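Peptidoglycan glycosyltransferase (PDB 4MNR) belongs to the penicillin-binding proteins, pairing a transpeptidase-family domain with an N-terminal dimerisation-type domain. Local coordinates at residues M145-V159 against D168-L180. Numbering follows the deposited sequence.
Sequences MASAPTYNAADFAAV and DDSTLVDRAAGSL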
loop_
_atom_site.group_PDB
_atom_site.type_symbol
_atom_site.label_atom_id
_atom_site.label_comp_id
_atom_site.label_asym_id
_atom_site.label_seq_id
_atom_site.Cartn_x
_atom_site.Cartn_y
_atom_site.Cartn_z
HETATM N N MSE A 145 4.883 7.099 -4.777
HETATM C CA MSE A 145 3.611 7.134 -4.079
HETATM C C MSE A 145 2.672 7.926 -4.969
HETATM O O MSE A 145 2.838 9.138 -5.129
HETATM C CB MSE A 145 3.764 7.767 -2.684
HETATM C CG MSE A 145 2.476 7.865 -1.908
HETATM SE SE MSE A 145 2.816 8.362 -0.043
HETATM C CE MSE A 145 2.883 6.574 0.681
ATOM N N ALA A 146 1.731 7.225 -5.605
ATOM C CA ALA A 146 0.828 7.827 -6.605
ATOM C C ALA A 146 -0.638 7.544 -6.319
ATOM O O ALA A 146 -0.998 6.453 -5.884
ATOM C CB ALA A 146 1.157 7.328 -8.004
ATOM N N SER A 147 -1.478 8.541 -6.577
ATOM C CA SER A 147 -2.925 8.367 -6.498
ATOM C C SER A 147 -3.530 8.809 -7.826
ATOM O O SER A 147 -2.966 9.667 -8.511
ATOM C CB SER A 147 -3.511 9.214 -5.366
ATOM O OG SER A 147 -2.880 8.919 -4.134
ATOM N N ALA A 148 -4.662 8.213 -8.188
ATOM C CA ALA A 148 -5.387 8.584 -9.396
ATOM C C ALA A 148 -6.879 8.561 -9.083
ATOM O O ALA A 148 -7.334 7.698 -8.354
ATOM C CB ALA A 148 -5.063 7.610 -10.524
ATOM N N PRO A 149 -7.653 9.506 -9.644
ATOM C CA PRO A 149 -7.261 10.557 -10.585
ATOM C C PRO A 149 -6.352 11.596 -9.963
ATOM O O PRO A 149 -6.276 11.743 -8.738
ATOM C CB PRO A 149 -8.596 11.208 -10.969
ATOM C CG PRO A 149 -9.631 10.220 -10.617
ATOM C CD PRO A 149 -9.103 9.502 -9.412
ATOM N N THR A 150 -5.636 12.300 -10.824
ATOM C CA THR A 150 -4.683 13.272 -10.342
ATOM C C THR A 150 -4.849 14.595 -11.077
ATOM O O THR A 150 -5.832 14.805 -11.805
ATOM C CB THR A 150 -3.238 12.711 -10.428
ATOM O OG1 THR A 150 -2.344 13.569 -9.708
ATOM C CG2 THR A 150 -2.797 12.577 -11.884
ATOM N N TYR A 151 -3.901 15.499 -10.850
ATOM C CA TYR A 151 -3.988 16.862 -11.343
ATOM C C TYR A 151 -2.597 17.469 -11.379
ATOM O O TYR A 151 -1.667 16.967 -10.734
ATOM C CB TYR A 151 -4.887 17.710 -10.428
ATOM C CG TYR A 151 -4.393 17.799 -8.988
ATOM C CD1 TYR A 151 -4.579 16.751 -8.105
ATOM C CD2 TYR A 151 -3.758 18.941 -8.522
ATOM C CE1 TYR A 151 -4.139 16.821 -6.802
ATOM C CE2 TYR A 151 -3.306 19.023 -7.215
ATOM C CZ TYR A 151 -3.503 17.964 -6.362
ATOM O OH TYR A 151 -3.062 18.043 -5.062
ATOM N N ASN A 152 -2.442 18.541 -12.144
ATOM C CA ASN A 152 -1.191 19.294 -12.105
ATOM C C ASN A 152 -1.123 20.076 -10.808
ATOM O O ASN A 152 -2.042 20.845 -10.503
ATOM C CB ASN A 152 -1.120 20.269 -13.275
ATOM C CG ASN A 152 -1.028 19.570 -14.600
ATOM O OD1 ASN A 152 -0.451 18.486 -14.705
ATOM N ND2 ASN A 152 -1.600 20.184 -15.627
ATOM N N ALA A 153 -0.033 19.898 -10.070
ATOM C CA ALA A 153 0.165 20.566 -8.783
ATOM C C ALA A 153 -0.036 22.068 -8.873
ATOM O O ALA A 153 -0.592 22.670 -7.953
ATOM C CB ALA A 153 1.551 20.242 -8.207
ATOM N N ALA A 154 0.390 22.664 -9.986
ATOM C CA ALA A 154 0.279 24.106 -10.170
ATOM C C ALA A 154 -1.175 24.565 -10.142
ATOM O O ALA A 154 -1.466 25.697 -9.754
ATOM C CB ALA A 154 0.946 24.539 -11.479
ATOM N N ASP A 155 -2.080 23.677 -10.544
ATOM C CA ASP A 155 -3.489 24.033 -10.689
ATOM C C ASP A 155 -4.348 23.675 -9.485
ATOM O O ASP A 155 -5.555 23.490 -9.628
ATOM C CB ASP A 155 -4.065 23.353 -11.926
ATOM C CG ASP A 155 -3.359 23.764 -13.193
ATOM O OD1 ASP A 155 -3.038 24.964 -13.331
ATOM O OD2 ASP A 155 -3.118 22.887 -14.049
ATOM N N PHE A 156 -3.740 23.587 -8.306
ATOM C CA PHE A 156 -4.464 23.182 -7.099
ATOM C C PHE A 156 -5.698 24.038 -6.800
ATOM O O PHE A 156 -6.722 23.516 -6.357
ATOM C CB PHE A 156 -3.528 23.168 -5.881
ATOM C CG PHE A 156 -2.997 24.523 -5.513
ATOM C CD1 PHE A 156 -1.836 25.010 -6.101
ATOM C CD2 PHE A 156 -3.649 25.312 -4.582
ATOM C CE1 PHE A 156 -1.342 26.263 -5.770
ATOM C CE2 PHE A 156 -3.165 26.567 -4.248
ATOM C CZ PHE A 156 -2.007 27.044 -4.840
ATOM N N ALA A 157 -5.611 25.342 -7.060
ATOM C CA ALA A 157 -6.716 26.252 -6.767
ATOM C C ALA A 157 -7.944 25.927 -7.612
ATOM O O ALA A 157 -9.062 25.828 -7.096
ATOM C CB ALA A 157 -6.282 27.697 -6.974
ATOM N N ALA A 158 -7.733 25.759 -8.910
ATOM C CA ALA A 158 -8.812 25.363 -9.807
ATOM C C ALA A 158 -9.394 23.994 -9.444
ATOM O O ALA A 158 -10.599 23.781 -9.564
ATOM C CB ALA A 158 -8.335 25.379 -11.249
ATOM N N VAL A 159 -8.541 23.070 -9.000
ATOM C CA VAL A 159 -8.985 21.734 -8.606
ATOM C C VAL A 159 -9.800 21.775 -7.318
ATOM O O VAL A 159 -10.781 21.052 -7.167
ATOM C CB VAL A 159 -7.786 20.760 -8.442
ATOM C CG1 VAL A 159 -8.253 19.401 -7.967
ATOM C CG2 VAL A 159 -7.041 20.621 -9.757
ATOM N N ASP A 168 -18.825 15.079 -5.798
ATOM C CA ASP A 168 -18.551 13.741 -6.299
ATOM C C ASP A 168 -17.134 13.644 -6.874
ATOM O O ASP A 168 -16.633 12.553 -7.132
ATOM C CB ASP A 168 -19.593 13.361 -7.355
ATOM C CG ASP A 168 -19.416 11.949 -7.877
ATOM O OD1 ASP A 168 -19.863 10.998 -7.196
ATOM O OD2 ASP A 168 -18.835 11.792 -8.973
ATOM N N ASP A 169 -16.485 14.790 -7.062
ATOM C CA ASP A 169 -15.140 14.818 -7.639
ATOM C C ASP A 169 -14.103 14.417 -6.595
ATOM O O ASP A 169 -13.905 15.127 -5.612
ATOM C CB ASP A 169 -14.836 16.221 -8.189
ATOM C CG ASP A 169 -13.571 16.262 -9.030
ATOM O OD1 ASP A 169 -12.669 15.435 -8.796
ATOM O OD2 ASP A 169 -13.473 17.136 -9.919
ATOM N N SER A 170 -13.423 13.297 -6.819
ATOM C CA SER A 170 -12.492 12.784 -5.821
ATOM C C SER A 170 -11.014 12.938 -6.199
ATOM O O SER A 170 -10.155 12.251 -5.645
ATOM C CB SER A 170 -12.795 11.312 -5.527
ATOM O OG SER A 170 -12.457 10.500 -6.639
ATOM N N THR A 171 -10.722 13.845 -7.125
ATOM C CA THR A 171 -9.356 14.050 -7.610
ATOM C C THR A 171 -8.368 14.401 -6.484
ATOM O O THR A 171 -7.212 13.983 -6.502
ATOM C CB THR A 171 -9.333 15.178 -8.665
ATOM O OG1 THR A 171 -10.118 14.793 -9.800
ATOM C CG2 THR A 171 -7.934 15.474 -9.130
ATOM N N LEU A 172 -8.835 15.164 -5.502
ATOM C CA LEU A 172 -7.965 15.626 -4.426
ATOM C C LEU A 172 -7.700 14.577 -3.355
ATOM O O LEU A 172 -6.873 14.795 -2.464
ATOM C CB LEU A 172 -8.531 16.893 -3.788
ATOM C CG LEU A 172 -8.320 18.185 -4.577
ATOM C CD1 LEU A 172 -9.118 19.321 -3.957
ATOM C CD2 LEU A 172 -6.841 18.546 -4.654
ATOM N N VAL A 173 -8.387 13.444 -3.439
ATOM C CA VAL A 173 -8.257 12.411 -2.418
ATOM C C VAL A 173 -6.904 11.720 -2.503
ATOM O O VAL A 173 -6.492 11.282 -3.574
ATOM C CB VAL A 173 -9.387 11.368 -2.513
ATOM C CG1 VAL A 173 -9.156 10.224 -1.528
ATOM C CG2 VAL A 173 -10.744 12.023 -2.272
ATOM N N ASP A 174 -6.209 11.643 -1.372
ATOM C CA ASP A 174 -4.964 10.875 -1.281
ATOM C C ASP A 174 -5.325 9.404 -1.125
ATOM O O ASP A 174 -5.720 8.957 -0.049
ATOM C CB ASP A 174 -4.138 11.354 -0.076
ATOM C CG ASP A 174 -2.803 10.615 0.078
ATOM O OD1 ASP A 174 -2.668 9.459 -0.368
ATOM O OD2 ASP A 174 -1.871 11.209 0.661
ATOM N N ARG A 175 -5.208 8.645 -2.200
ATOM C CA ARG A 175 -5.580 7.241 -2.142
ATOM C C ARG A 175 -4.460 6.328 -1.693
ATOM O O ARG A 175 -4.715 5.196 -1.290
ATOM C CB ARG A 175 -6.094 6.772 -3.501
ATOM C CG ARG A 175 -7.493 7.307 -3.826
ATOM C CD ARG A 175 -7.930 6.863 -5.224
ATOM N NE ARG A 175 -9.376 6.989 -5.375
ATOM C CZ ARG A 175 -10.008 8.124 -5.661
ATOM N NH1 ARG A 175 -9.326 9.242 -5.863
ATOM N NH2 ARG A 175 -11.330 8.133 -5.744
ATOM N N ALA A 176 -3.219 6.789 -1.799
ATOM C CA ALA A 176 -2.070 5.939 -1.478
ATOM C C ALA A 176 -1.791 5.800 0.009
ATOM O O ALA A 176 -1.376 4.728 0.479
ATOM C CB ALA A 176 -0.812 6.441 -2.212
ATOM N N ALA A 177 -1.965 6.892 0.740
ATOM C CA ALA A 177 -1.714 6.898 2.172
ATOM C C ALA A 177 -2.991 7.171 2.947
ATOM O O ALA A 177 -3.126 6.736 4.086
ATOM C CB ALA A 177 -0.675 7.940 2.521
ATOM N N GLY A 178 -3.915 7.899 2.328
ATOM C CA GLY A 178 -5.012 8.527 3.057
ATOM C C GLY A 178 -6.369 7.851 3.070
ATOM O O GLY A 178 -7.312 8.384 3.655
ATOM N N SER A 179 -6.459 6.678 2.444
ATOM C CA SER A 179 -7.734 5.989 2.220
ATOM C C SER A 179 -7.703 4.517 2.647
ATOM O O SER A 179 -6.760 3.801 2.324
ATOM C CB SER A 179 -8.086 6.063 0.729
ATOM O OG SER A 179 -8.300 7.406 0.331
ATOM N N LEU A 180 -8.751 4.053 3.333
ATOM C CA LEU A 180 -8.853 2.628 3.676
ATOM C C LEU A 180 -9.550 1.830 2.587
ATOM O O LEU A 180 -10.594 2.242 2.075
ATOM C CB LEU A 180 -9.619 2.417 4.982
ATOM C CG LEU A 180 -8.919 2.895 6.248
ATOM C CD1 LEU A 180 -9.843 2.678 7.452
ATOM C CD2 LEU A 180 -7.602 2.169 6.430
HETATM O O HOH W 1 -6.761 10.463 -6.202
#
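Pro149 CD lies over one face of the Arg175 guanidinium, 3.6 Å from NH1; at the guanidinium edge, in plane, lie Ser170 OG and a water. The Tyr151 ring has Val159 CG1 over one face, offset toward the rim, while Leu172 CD2 approaches obliquely, 3.8 Å from Tyr151 CZ. Val159 CG1 also packs on Leu172 CG at 3.6 Å, and Thr171 CG2 fills in beside Tyr151 CD1.

Arg175 runs extended from CG to NE, which lets its end reach back to the Ser170–Val173 type I turn: NH2 bonds Ser170 OG almost straight (2.8 Å, 168°) and NH1 donates to Ser170 O from above its carbonyl plane, with Val173 N reaching that oxygen from the opposite face. NE is salt-bridged to Glu432, so NE, NH1 and NH2 all have partners, which limits rotation of the group. The water, accepting from NH1, donates to Pro149 O and Val173 O and so ties the two segments together.

Further along, in the conformer described here, one of two modelled, Ser147 OG, turned beside its own backbone N (chi1 -55°), accepts from Ala176 N at 3.2 Å, and weakly from Arg175 N. Met145 CG lies 3.6 Å from Ala176 CB. Here the loop leading to helix 188-197 folds back over the end of edge strand 142-148, in the five-stranded antiparallel sheet of the penicillin-binding transpeptidase fold.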